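PDB 5V2D: dioxygenase from Pseudomonas brassicacearum, which probably cleaves the central double bond of lignin-derived stilbenes with molecular oxygen at a non-haem iron held by four histidines. Local coordinates for residues A[73-78]-A[120-125]; A[113-118]-A[130-135]; A[305-310]-A[374-379]; A[383-388]-A[417-422]. One frame throughout, in Å; residues are numbered along the deposited sequence.

Interaction 1 (A[73-78]-A[120-125]); sequences PMLGTD and NGVYRN
M74 and L75 make the direct part of this contact, M74 laying its CE against the N120-G121 peptide and L75 its CD1 against G121 and V122. They stand at the middle of a type I turn that starts at P73 and closes where G76 N donates to P73 O. The M74 chain runs extended as far as SD and then bends at chi3 (82°), which brings CE to 3.7 Å from G121 N, with N120 C equally near. L75 N donates to a water 3.0 Å away, and the same water donates to N120 O. The side chain of L75 goes farther along the second loop: its CD1 packs 3.7 Å from G121 CA and 3.8 Å from V122 CG2. G121 has no side chain, and a CB there would come close against both L75 CD1 and M74 CE. Past G76, T77 takes part through its carbonyl, which accepts from a second water at 2.7 Å from T77 O; that water reaches on weakly to G121 O. D78 ends the walk. Its OD1 is held by N82 ND2 and also accepts from a third water, 2.6 Å from OD1, which in turn accepts from Y123 N. The side chain of Y123 is about 9 Å from the bound iron. Methyl packing and water bridges therefore join the loops, with no direct hydrogen bond between them. N120 ND2 bonds to N137 OD1, and N120 OD1 accepts from Q112 NE2 of helix 107-115, which precedes this loop; loop 73-78 links strands 60-67 and 85-93.

Interaction 2 (A[113-118]-A[130-135]); sequences RREGRS and DSLAAK
Both guanidinium groups here, on R114 and R117, take their partners at the edge. In the plane of the R114 group lie E115 OE2, L132 O and a water that bridges NH1 to that same carbonyl. NE and NH2 both grip E115 OE2, on the anti side of the carboxylate, in a salt bridge between neighbours in sequence. NH2 then crosses to the second loop and donates to L132 O over 3.1 Å, at an N-H...O angle of 151°. R117 meets D130 OD2 at its own edge: NH1 bonds to OD2 at 3.1 Å, and NH2 adds a weak bond to the same oxygen. The two planes are turned 61° apart, and OD2 is approached from above the carboxylate. R117 has CG between the backbone N and the carbonyl carbon (chi1 64°), and from there the chain runs extended to NE, carrying the charge across to D130. L132 fills the space between the polar groups, its CD2 3.7 Å from R117 NH2 and its CG 4.0 Å from E115 OE2. The other oxygen of D130 is also occupied: OD1 accepts from L132 N at 2.8 Å through its anti lone pair. An alanine here takes away both carboxylate oxygens, which would probably leave the R117 charge without its mate and the turn less firmly held at L132 N. On the surface, then, a Schellman motif, with G116 at positive phi ending helix 107-115, is joined to an Asx turn within the type I turn from D130 to A133.

Interaction 3 (A[305-310]-A[374-379]); sequences TLNAFD and PRCDDR
L306 and P374 pack where the innermost strands of two adjacent blades, 301-311 and 371-375, come together in the seven-bladed beta-propeller of this dioxygenase family. The place is close to the metal: H304, one of the four iron ligands, directly precedes T305, and the side chain of P374 is about 8 Å from the iron. L306 CB lies 3.8 Å from P374 CB, while the proline's CG rests 3.8 Å from T305 O. Because L306 has CG anti to the backbone N (chi1 167°), the branch ending in CD1 runs on along the second segment, 3.6 Å from R375 C and 4.0 Å from C376 CB. R375 bonds to P438 O and forms a salt bridge with E437, on the neighbouring blade. Two bonds fix the rotation of the N307 amide, which donates from ND2 to Y380 O and accepts at OD1 from G382 N. Apolar contact thus joins the blades here, with no clear hydrogen bond between the segments. C376 SG closes the seam, 3.9 Å from N307 CG and 3.5 Å from L306 O.

Interaction 4 (A[383-388]-A[417-422]); sequences RQYAHG and LNLKTG
A386 and L419 meet at the tight end of this contact, where the second and third strands of one propeller blade, 387-392 and 413-418, run antiparallel. L419 N donates to A386 O at 2.8 Å, coming from above the carbonyl plane. Two residues along, beyond the non-hydrogen-bonded pair H387-N418, G388 and L417 form a hydrogen-bonded pair with two bonds, the shorter from L417 N to G388 O at 2.7 Å. H387 CA adds a CH...O contact to L417 O. On the buried side, L419 CD1 presses obliquely on the ring of Y385, 3.4 Å from OH, which is itself bonded to D318. The opposite side is looser. H387 and N418 lie side by side there, with H387 CE1 4.2 Å from N418 CG, and H387 ND1 is hydrogen-bonded to H416 NE2. K420 brushes past, its CG 4.0 Å from A386 CB. N418 OD1 turns back instead, accepting from K420 N and T421 N in an Asx motif. An alanine here removes OD1, the acceptor of both amides, and the turn would probably be freer to shift. Register here probably rests mainly on backbone bonds, less on the H387 and N418 side chains.

Interactions 1 and 2 touch on one side of the chain, where S118 OG probably bonds to M74 N; interactions 3 and 4 touch on the opposite side, and the iron lies between. Interaction 3 is the buried one, apolar and near the metal, and interaction 2 is a surface contact held mainly by charged side chains. Interactions 1 and 4 are partly buried, the first bridged by waters between irregular loops, the second joined by backbone bonds between strands. Interactions 3 and 4 share a blade, since 371-375 and 387-392 are neighbours in one sheet. There, L306 and N307 of interaction 3 pack on Y385 of interaction 4.

Interaction 1 (A[73-78]-A[120-125])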
loop_
_atom_site.group_PDB
_atom_site.type_symbol
_atom_site.label_atom_id
_atom_site.label_comp_id
_atom_site.label_asym_id
_atom_site.label_seq_id
_atom_site.Cartn_x
_atom_site.Cartn_y
_atom_site.Cartn_z
ATOM N N PRO A 73 -6.167 20.322 -6.232
ATOM C CA PRO A 73 -6.697 20.417 -4.862
ATOM C C PRO A 73 -7.149 21.847 -4.529
ATOM O O PRO A 73 -6.478 22.845 -4.909
ATOM C CB PRO A 73 -5.531 20.006 -4.004
ATOM C CG PRO A 73 -4.297 20.269 -4.914
ATOM C CD PRO A 73 -4.796 19.813 -6.241
ATOM N N MET A 74 -8.281 21.933 -3.853
ATOM C CA MET A 74 -8.926 23.215 -3.484
ATOM C C MET A 74 -7.898 24.143 -2.744
ATOM O O MET A 74 -7.897 25.315 -2.941
ATOM C CB MET A 74 -10.006 22.816 -2.465
ATOM C CG MET A 74 -10.793 23.957 -1.895
ATOM S SD MET A 74 -11.961 23.066 -0.875
ATOM C CE MET A 74 -11.126 22.729 0.583
ATOM N N LEU A 75 -7.067 23.594 -1.873
ATOM C CA LEU A 75 -6.088 24.399 -1.134
ATOM C C LEU A 75 -4.791 24.763 -1.885
ATOM O O LEU A 75 -3.930 25.397 -1.330
ATOM C CB LEU A 75 -5.744 23.721 0.192
ATOM C CG LEU A 75 -6.934 23.557 1.126
ATOM C CD1 LEU A 75 -6.534 22.782 2.411
ATOM C CD2 LEU A 75 -7.601 24.904 1.479
ATOM N N GLY A 76 -4.627 24.310 -3.130
ATOM C CA GLY A 76 -3.467 24.675 -3.896
ATOM C C GLY A 76 -2.258 23.875 -3.558
ATOM O O GLY A 76 -1.189 24.175 -4.116
ATOM N N THR A 77 -2.420 22.862 -2.694
ATOM C CA THR A 77 -1.353 21.976 -2.371
ATOM C C THR A 77 -1.968 20.647 -1.882
ATOM O O THR A 77 -3.095 20.644 -1.380
ATOM C CB THR A 77 -0.514 22.607 -1.249
ATOM O OG1 THR A 77 0.618 21.781 -1.066
ATOM C CG2 THR A 77 -1.270 22.702 0.106
ATOM N N ASP A 78 -1.245 19.521 -1.993
ATOM C CA ASP A 78 -1.732 18.268 -1.456
ATOM C C ASP A 78 -0.675 17.220 -1.483
ATOM O O ASP A 78 0.425 17.473 -1.960
ATOM C CB ASP A 78 -2.985 17.811 -2.209
ATOM C CG ASP A 78 -3.964 16.958 -1.332
ATOM O OD1 ASP A 78 -3.709 16.636 -0.090
ATOM O OD2 ASP A 78 -5.021 16.632 -1.997
ATOM N N ASN A 120 -12.243 19.188 -1.221
ATOM C CA ASN A 120 -11.651 18.520 -0.116
ATOM C C ASN A 120 -10.276 19.165 0.224
ATOM O O ASN A 120 -9.504 19.502 -0.671
ATOM C CB ASN A 120 -11.588 17.008 -0.401
ATOM C CG ASN A 120 -12.966 16.349 -0.467
ATOM O OD1 ASN A 120 -13.704 16.539 -1.421
ATOM N ND2 ASN A 120 -13.303 15.565 0.551
ATOM N N GLY A 121 -10.026 19.329 1.512
ATOM C CA GLY A 121 -8.900 20.019 2.035
ATOM C C GLY A 121 -7.753 19.117 2.428
ATOM O O GLY A 121 -7.315 18.258 1.643
ATOM N N VAL A 122 -7.318 19.307 3.674
ATOM C CA VAL A 122 -6.155 18.663 4.215
ATOM C C VAL A 122 -6.421 17.183 4.346
ATOM O O VAL A 122 -7.538 16.776 4.749
ATOM C CB VAL A 122 -5.809 19.291 5.604
ATOM C CG1 VAL A 122 -4.749 18.486 6.333
ATOM C CG2 VAL A 122 -5.303 20.764 5.427
ATOM N N TYR A 123 -5.407 16.375 4.031
ATOM C CA TYR A 123 -5.474 14.902 4.120
ATOM C C TYR A 123 -6.079 14.453 5.433
ATOM O O TYR A 123 -5.573 14.806 6.523
ATOM C CB TYR A 123 -4.080 14.284 3.929
ATOM C CG TYR A 123 -3.995 12.799 4.042
ATOM C CD1 TYR A 123 -3.485 12.212 5.178
ATOM C CD2 TYR A 123 -4.477 11.929 3.007
ATOM C CE1 TYR A 123 -3.398 10.791 5.295
ATOM C CE2 TYR A 123 -4.357 10.537 3.137
ATOM C CZ TYR A 123 -3.814 9.974 4.266
ATOM O OH TYR A 123 -3.758 8.603 4.514
ATOM N N ARG A 124 -7.169 13.687 5.331
ATOM C CA ARG A 124 -7.834 13.036 6.480
ATOM C C ARG A 124 -8.260 14.078 7.527
ATOM O O ARG A 124 -8.282 13.821 8.736
ATOM C CB ARG A 124 -6.972 11.933 7.094
ATOM C CG ARG A 124 -6.842 10.672 6.188
ATOM C CD ARG A 124 -6.397 9.428 6.951
ATOM N NE ARG A 124 -7.318 9.090 8.042
ATOM C CZ ARG A 124 -7.192 8.042 8.876
ATOM N NH1 ARG A 124 -6.105 7.317 8.804
ATOM N NH2 ARG A 124 -8.159 7.750 9.809
ATOM N N ASN A 125 -8.556 15.302 7.058
ATOM C CA ASN A 125 -9.053 16.320 7.955
ATOM C C ASN A 125 -10.282 16.968 7.305
ATOM O O ASN A 125 -10.202 18.019 6.607
ATOM C CB ASN A 125 -7.936 17.324 8.318
ATOM C CG ASN A 125 -8.425 18.374 9.335
ATOM O OD1 ASN A 125 -9.628 18.374 9.652
ATOM N ND2 ASN A 125 -7.537 19.276 9.814
HETATM O O HOH W 1 -7.053 20.750 -1.063
HETATM O O HOH W 2 -4.973 19.759 0.268
HETATM O O HOH W 3 -3.310 17.318 2.412
HETATM O O HOH W 4 -7.824 17.170 -1.375
#

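Interaction 2 (A[113-118]-A[130-135])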
loop_
_atom_site.group_PDB
_atom_site.type_symbol
_atom_site.label_atom_id
_atom_site.label_comp_id
_atom_site.label_asym_id
_atom_site.label_seq_id
_atom_site.Cartn_x
_atom_site.Cartn_y
_atom_site.Cartn_z
ATOM N N ARG A 113 -17.232 15.982 -8.934
ATOM C CA ARG A 113 -17.689 16.037 -10.315
ATOM C C ARG A 113 -19.004 16.876 -10.442
ATOM O O ARG A 113 -19.184 17.588 -11.395
ATOM C CB ARG A 113 -17.940 14.664 -10.898
ATOM C CG ARG A 113 -16.616 13.917 -11.225
ATOM C CD ARG A 113 -16.907 12.628 -11.880
ATOM N NE ARG A 113 -15.699 11.977 -12.344
ATOM C CZ ARG A 113 -15.683 10.926 -13.149
ATOM N NH1 ARG A 113 -16.807 10.223 -13.443
ATOM N NH2 ARG A 113 -14.494 10.471 -13.591
ATOM N N ARG A 114 -19.847 16.799 -9.463
ATOM C CA ARG A 114 -21.091 17.604 -9.461
ATOM C C ARG A 114 -20.778 19.087 -9.425
ATOM O O ARG A 114 -21.349 19.828 -10.167
ATOM C CB ARG A 114 -21.918 17.218 -8.246
ATOM C CG ARG A 114 -23.302 17.893 -8.126
ATOM C CD ARG A 114 -23.883 17.593 -6.734
ATOM N NE ARG A 114 -23.230 18.443 -5.733
ATOM C CZ ARG A 114 -22.739 18.020 -4.572
ATOM N NH1 ARG A 114 -22.867 16.734 -4.156
ATOM N NH2 ARG A 114 -22.162 18.908 -3.754
ATOM N N GLU A 115 -19.836 19.517 -8.613
ATOM C CA GLU A 115 -19.457 20.889 -8.569
ATOM C C GLU A 115 -18.405 21.303 -9.570
ATOM O O GLU A 115 -18.187 22.469 -9.719
ATOM C CB GLU A 115 -18.974 21.270 -7.199
ATOM C CG GLU A 115 -19.985 20.948 -6.079
ATOM C CD GLU A 115 -21.319 21.710 -6.229
ATOM O OE1 GLU A 115 -21.246 22.852 -6.740
ATOM O OE2 GLU A 115 -22.371 21.196 -5.814
ATOM N N GLY A 116 -17.701 20.369 -10.206
ATOM C CA GLY A 116 -16.719 20.764 -11.175
ATOM C C GLY A 116 -15.418 21.220 -10.566
ATOM O O GLY A 116 -14.703 21.981 -11.219
ATOM N N ARG A 117 -15.110 20.817 -9.338
ATOM C CA ARG A 117 -13.872 21.247 -8.662
ATOM C C ARG A 117 -13.604 20.419 -7.421
ATOM O O ARG A 117 -14.504 19.745 -6.929
ATOM C CB ARG A 117 -13.912 22.738 -8.266
ATOM C CG ARG A 117 -15.013 23.062 -7.229
ATOM C CD ARG A 117 -15.166 24.594 -6.980
ATOM N NE ARG A 117 -16.459 24.770 -6.306
ATOM C CZ ARG A 117 -16.560 24.859 -4.988
ATOM N NH1 ARG A 117 -15.514 24.895 -4.232
ATOM N NH2 ARG A 117 -17.722 24.984 -4.415
ATOM N N SER A 118 -12.418 20.549 -6.879
ATOM C CA SER A 118 -12.045 19.930 -5.645
ATOM C C SER A 118 -12.829 20.596 -4.508
ATOM O O SER A 118 -12.981 21.806 -4.499
ATOM C CB SER A 118 -10.539 20.093 -5.338
ATOM O OG SER A 118 -10.232 19.812 -4.029
ATOM N N ASP A 130 -14.648 21.870 1.907
ATOM C CA ASP A 130 -15.788 22.760 1.516
ATOM C C ASP A 130 -17.045 22.120 2.053
ATOM O O ASP A 130 -17.175 20.901 2.155
ATOM C CB ASP A 130 -15.805 22.782 -0.002
ATOM C CG ASP A 130 -16.803 23.766 -0.599
ATOM O OD1 ASP A 130 -18.034 23.569 -0.549
ATOM O OD2 ASP A 130 -16.295 24.674 -1.279
ATOM N N SER A 131 -18.030 22.952 2.395
ATOM C CA SER A 131 -19.287 22.430 2.956
ATOM C C SER A 131 -20.065 21.633 1.922
ATOM O O SER A 131 -20.843 20.799 2.291
ATOM C CB SER A 131 -20.138 23.614 3.495
ATOM O OG SER A 131 -20.336 24.489 2.405
ATOM N N LEU A 132 -19.776 21.754 0.636
ATOM C CA LEU A 132 -20.406 20.909 -0.374
ATOM C C LEU A 132 -19.727 19.514 -0.606
ATOM O O LEU A 132 -20.277 18.684 -1.359
ATOM C CB LEU A 132 -20.342 21.645 -1.710
ATOM C CG LEU A 132 -21.478 22.648 -2.191
ATOM C CD1 LEU A 132 -22.612 22.874 -1.256
ATOM C CD2 LEU A 132 -20.899 23.884 -2.849
ATOM N N ALA A 133 -18.583 19.259 0.032
ATOM C CA ALA A 133 -17.917 17.984 -0.071
ATOM C C ALA A 133 -18.826 16.897 0.454
ATOM O O ALA A 133 -19.643 17.160 1.364
ATOM C CB ALA A 133 -16.708 17.965 0.786
ATOM N N ALA A 134 -18.683 15.704 -0.054
ATOM C CA ALA A 134 -19.406 14.551 0.502
ATOM C C ALA A 134 -19.029 14.367 1.929
ATOM O O ALA A 134 -17.937 14.678 2.342
ATOM C CB ALA A 134 -19.149 13.281 -0.292
ATOM N N LYS A 135 -19.943 13.810 2.694
ATOM C CA LYS A 135 -19.701 13.472 4.096
ATOM C C LYS A 135 -18.676 12.397 4.260
ATOM O O LYS A 135 -17.883 12.410 5.174
ATOM C CB LYS A 135 -21.006 13.017 4.760
ATOM C CG LYS A 135 -22.036 14.168 4.877
ATOM C CD LYS A 135 -21.512 15.365 5.677
ATOM C CE LYS A 135 -22.573 16.335 6.104
ATOM N NZ LYS A 135 -22.683 17.449 5.130
HETATM O O HOH W 5 -21.936 16.488 -1.367
#

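Interaction 3 (A[305-310]-A[374-379])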
loop_
_atom_site.group_PDB
_atom_site.type_symbol
_atom_site.label_atom_id
_atom_site.label_comp_id
_atom_site.label_asym_id
_atom_site.label_seq_id
_atom_site.Cartn_x
_atom_site.Cartn_y
_atom_site.Cartn_z
ATOM N N THR A 305 4.572 -5.042 6.008
ATOM C CA THR A 305 4.855 -6.437 6.290
ATOM C C THR A 305 5.263 -7.217 5.069
ATOM O O THR A 305 4.495 -7.318 4.099
ATOM C CB THR A 305 3.598 -7.065 6.909
ATOM O OG1 THR A 305 3.231 -6.317 8.064
ATOM C CG2 THR A 305 3.805 -8.525 7.304
ATOM N N LEU A 306 6.446 -7.823 5.098
ATOM C CA LEU A 306 6.821 -8.790 4.054
ATOM C C LEU A 306 6.041 -10.078 4.329
ATOM O O LEU A 306 5.239 -10.534 3.526
ATOM C CB LEU A 306 8.301 -9.010 3.992
ATOM C CG LEU A 306 8.736 -10.216 3.160
ATOM C CD1 LEU A 306 8.240 -10.168 1.701
ATOM C CD2 LEU A 306 10.280 -10.289 3.208
ATOM N N ASN A 307 6.224 -10.627 5.507
ATOM C CA ASN A 307 5.519 -11.812 5.944
ATOM C C ASN A 307 5.741 -11.972 7.440
ATOM O O ASN A 307 6.545 -11.282 8.034
ATOM C CB ASN A 307 5.899 -13.091 5.146
ATOM C CG ASN A 307 4.879 -14.186 5.286
ATOM O OD1 ASN A 307 3.693 -13.953 5.586
ATOM N ND2 ASN A 307 5.334 -15.418 5.038
ATOM N N ALA A 308 5.013 -12.886 8.051
ATOM C CA ALA A 308 5.112 -13.203 9.476
ATOM C C ALA A 308 4.720 -14.640 9.693
ATOM O O ALA A 308 3.991 -15.210 8.905
ATOM C CB ALA A 308 4.160 -12.290 10.265
ATOM N N PHE A 309 5.237 -15.235 10.750
ATOM C CA PHE A 309 4.825 -16.560 11.131
ATOM C C PHE A 309 5.096 -16.732 12.609
ATOM O O PHE A 309 5.771 -15.896 13.240
ATOM C CB PHE A 309 5.544 -17.611 10.262
ATOM C CG PHE A 309 7.000 -17.618 10.440
ATOM C CD1 PHE A 309 7.612 -18.459 11.387
ATOM C CD2 PHE A 309 7.798 -16.742 9.698
ATOM C CE1 PHE A 309 8.996 -18.453 11.551
ATOM C CE2 PHE A 309 9.191 -16.707 9.896
ATOM C CZ PHE A 309 9.770 -17.566 10.840
ATOM N N ASP A 310 4.575 -17.781 13.204
ATOM C CA ASP A 310 4.814 -18.009 14.636
ATOM C C ASP A 310 5.202 -19.474 14.849
ATOM O O ASP A 310 4.794 -20.355 14.082
ATOM C CB ASP A 310 3.646 -17.600 15.512
ATOM C CG ASP A 310 2.446 -18.566 15.433
ATOM O OD1 ASP A 310 1.465 -18.309 14.695
ATOM O OD2 ASP A 310 2.494 -19.592 16.147
ATOM N N PRO A 374 7.363 -4.699 -0.244
ATOM C CA PRO A 374 7.629 -6.127 -0.189
ATOM C C PRO A 374 6.488 -6.980 -0.655
ATOM O O PRO A 374 5.333 -6.621 -0.519
ATOM C CB PRO A 374 7.840 -6.393 1.324
ATOM C CG PRO A 374 6.990 -5.331 1.986
ATOM C CD PRO A 374 7.161 -4.128 1.115
ATOM N N ARG A 375 6.793 -8.132 -1.204
ATOM C CA ARG A 375 5.742 -9.095 -1.605
ATOM C C ARG A 375 6.259 -10.481 -1.319
ATOM O O ARG A 375 7.369 -10.842 -1.806
ATOM C CB ARG A 375 5.583 -8.990 -3.128
ATOM C CG ARG A 375 4.733 -10.023 -3.825
ATOM C CD ARG A 375 3.265 -9.875 -3.372
ATOM N NE ARG A 375 2.767 -8.628 -3.954
ATOM C CZ ARG A 375 1.518 -8.189 -3.735
ATOM N NH1 ARG A 375 0.720 -8.900 -2.983
ATOM N NH2 ARG A 375 1.095 -7.058 -4.219
ATOM N N CYS A 376 5.519 -11.285 -0.582
ATOM C CA CYS A 376 5.862 -12.699 -0.484
ATOM C C CYS A 376 4.918 -13.495 -1.389
ATOM O O CYS A 376 3.919 -12.967 -1.879
ATOM C CB CYS A 376 5.776 -13.204 0.943
ATOM S SG CYS A 376 4.159 -13.211 1.597
ATOM N N ASP A 377 5.207 -14.770 -1.524
ATOM C CA ASP A 377 4.348 -15.690 -2.236
ATOM C C ASP A 377 3.006 -15.748 -1.483
ATOM O O ASP A 377 3.024 -16.129 -0.306
ATOM C CB ASP A 377 5.059 -17.058 -2.275
ATOM C CG ASP A 377 4.357 -18.111 -3.127
ATOM O OD1 ASP A 377 3.117 -18.107 -3.222
ATOM O OD2 ASP A 377 5.098 -19.022 -3.627
ATOM N N ASP A 378 1.883 -15.395 -2.137
ATOM C CA ASP A 378 0.565 -15.413 -1.488
ATOM C C ASP A 378 0.243 -16.718 -0.782
ATOM O O ASP A 378 -0.503 -16.771 0.207
ATOM C CB ASP A 378 -0.560 -15.175 -2.505
ATOM C CG ASP A 378 -0.657 -13.715 -2.946
ATOM O OD1 ASP A 378 -0.189 -12.837 -2.222
ATOM O OD2 ASP A 378 -1.223 -13.432 -4.037
ATOM N N ARG A 379 0.786 -17.823 -1.301
ATOM C CA ARG A 379 0.489 -19.139 -0.740
ATOM C C ARG A 379 1.168 -19.384 0.593
ATOM O O ARG A 379 0.818 -20.326 1.254
ATOM C CB ARG A 379 0.834 -20.227 -1.728
ATOM C CG ARG A 379 0.083 -20.088 -3.087
ATOM C CD ARG A 379 0.729 -20.994 -4.130
ATOM N NE ARG A 379 2.130 -20.662 -4.353
ATOM C CZ ARG A 379 3.006 -21.481 -4.961
ATOM N NH1 ARG A 379 2.606 -22.682 -5.378
ATOM N NH2 ARG A 379 4.324 -21.166 -5.071
#

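Interaction 4 (A[383-388]-A[417-422])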
loop_
_atom_site.group_PDB
_atom_site.type_symbol
_atom_site.label_atom_id
_atom_site.label_comp_id
_atom_site.label_asym_id
_atom_site.label_seq_id
_atom_site.Cartn_x
_atom_site.Cartn_y
_atom_site.Cartn_z
ATOM N N ARG A 383 2.899 -18.088 7.193
ATOM C CA ARG A 383 3.559 -19.381 7.459
ATOM C C ARG A 383 5.063 -19.185 7.304
ATOM O O ARG A 383 5.567 -18.221 6.659
ATOM C CB ARG A 383 3.180 -20.498 6.457
ATOM C CG ARG A 383 1.783 -20.604 5.905
ATOM C CD ARG A 383 0.728 -21.132 6.919
ATOM N NE ARG A 383 -0.284 -20.083 7.251
ATOM C CZ ARG A 383 -1.606 -20.248 7.408
ATOM N NH1 ARG A 383 -2.169 -21.442 7.266
ATOM N NH2 ARG A 383 -2.378 -19.208 7.748
ATOM N N GLN A 384 5.784 -20.183 7.750
ATOM C CA GLN A 384 7.226 -20.214 7.582
ATOM C C GLN A 384 7.519 -20.104 6.079
ATOM O O GLN A 384 6.836 -20.684 5.212
ATOM C CB GLN A 384 7.793 -21.581 8.130
ATOM C CG GLN A 384 8.988 -21.651 9.092
ATOM C CD GLN A 384 10.153 -20.671 8.864
ATOM O OE1 GLN A 384 10.169 -19.687 8.065
ATOM N NE2 GLN A 384 11.093 -20.838 9.774
ATOM N N TYR A 385 8.527 -19.357 5.741
ATOM C CA TYR A 385 8.775 -18.983 4.373
ATOM C C TYR A 385 10.225 -18.631 4.251
ATOM O O TYR A 385 10.862 -18.390 5.251
ATOM C CB TYR A 385 7.862 -17.790 3.959
ATOM C CG TYR A 385 8.384 -16.446 4.341
ATOM C CD1 TYR A 385 8.697 -15.526 3.381
ATOM C CD2 TYR A 385 8.534 -16.066 5.700
ATOM C CE1 TYR A 385 9.185 -14.255 3.727
ATOM C CE2 TYR A 385 9.035 -14.830 6.057
ATOM C CZ TYR A 385 9.345 -13.926 5.071
ATOM O OH TYR A 385 9.875 -12.710 5.335
ATOM N N ALA A 386 10.717 -18.559 3.012
ATOM C CA ALA A 386 12.122 -18.304 2.750
ATOM C C ALA A 386 12.464 -17.327 1.639
ATOM O O ALA A 386 13.644 -17.189 1.294
ATOM C CB ALA A 386 12.849 -19.641 2.473
ATOM N N HIS A 387 11.442 -16.696 1.052
ATOM C CA HIS A 387 11.656 -15.805 -0.083
ATOM C C HIS A 387 10.820 -14.530 -0.017
ATOM O O HIS A 387 9.712 -14.573 0.438
ATOM C CB HIS A 387 11.258 -16.548 -1.358
ATOM C CG HIS A 387 12.066 -17.780 -1.602
ATOM N ND1 HIS A 387 13.231 -17.746 -2.346
ATOM C CD2 HIS A 387 11.892 -19.070 -1.195
ATOM C CE1 HIS A 387 13.800 -18.943 -2.278
ATOM N NE2 HIS A 387 12.970 -19.782 -1.659
ATOM N N GLY A 388 11.364 -13.438 -0.502
ATOM C CA GLY A 388 10.578 -12.181 -0.659
ATOM C C GLY A 388 11.052 -11.402 -1.871
ATOM O O GLY A 388 12.201 -11.599 -2.329
ATOM N N LEU A 417 14.910 -11.695 -2.712
ATOM C CA LEU A 417 15.715 -12.048 -1.521
ATOM C C LEU A 417 15.454 -13.483 -1.088
ATOM O O LEU A 417 14.294 -13.907 -0.867
ATOM C CB LEU A 417 15.368 -11.140 -0.358
ATOM C CG LEU A 417 16.026 -11.391 0.983
ATOM C CD1 LEU A 417 17.553 -11.264 0.941
ATOM C CD2 LEU A 417 15.420 -10.420 1.992
ATOM N N ASN A 418 16.546 -14.257 -0.981
ATOM C CA ASN A 418 16.529 -15.621 -0.420
ATOM C C ASN A 418 16.876 -15.515 1.066
ATOM O O ASN A 418 18.049 -15.210 1.413
ATOM C CB ASN A 418 17.564 -16.495 -1.141
ATOM C CG ASN A 418 17.533 -17.939 -0.706
ATOM O OD1 ASN A 418 17.206 -18.264 0.456
ATOM N ND2 ASN A 418 17.995 -18.778 -1.534
ATOM N N LEU A 419 15.908 -15.729 1.941
ATOM C CA LEU A 419 16.156 -15.659 3.387
ATOM C C LEU A 419 17.049 -16.788 3.957
ATOM O O LEU A 419 17.601 -16.650 5.023
ATOM C CB LEU A 419 14.844 -15.637 4.155
ATOM C CG LEU A 419 14.045 -14.340 3.963
ATOM C CD1 LEU A 419 12.773 -14.354 4.756
ATOM C CD2 LEU A 419 14.858 -13.115 4.300
ATOM N N LYS A 420 17.141 -17.900 3.278
ATOM C CA LYS A 420 18.005 -19.002 3.742
ATOM C C LYS A 420 19.463 -18.645 3.534
ATOM O O LYS A 420 20.264 -18.905 4.407
ATOM C CB LYS A 420 17.754 -20.281 2.978
ATOM C CG LYS A 420 16.517 -21.049 3.319
ATOM C CD LYS A 420 16.717 -22.446 2.662
ATOM C CE LYS A 420 15.466 -23.036 2.043
ATOM N NZ LYS A 420 14.593 -23.449 3.201
ATOM N N THR A 421 19.846 -18.087 2.405
ATOM C CA THR A 421 21.239 -17.748 2.165
ATOM C C THR A 421 21.521 -16.297 2.476
ATOM O O THR A 421 22.672 -15.919 2.593
ATOM C CB THR A 421 21.646 -18.025 0.733
ATOM O OG1 THR A 421 20.834 -17.235 -0.137
ATOM C CG2 THR A 421 21.448 -19.498 0.405
ATOM N N GLY A 422 20.478 -15.470 2.583
ATOM C CA GLY A 422 20.681 -14.010 2.698
ATOM C C GLY A 422 21.122 -13.307 1.419
ATOM O O GLY A 422 21.397 -12.148 1.447
#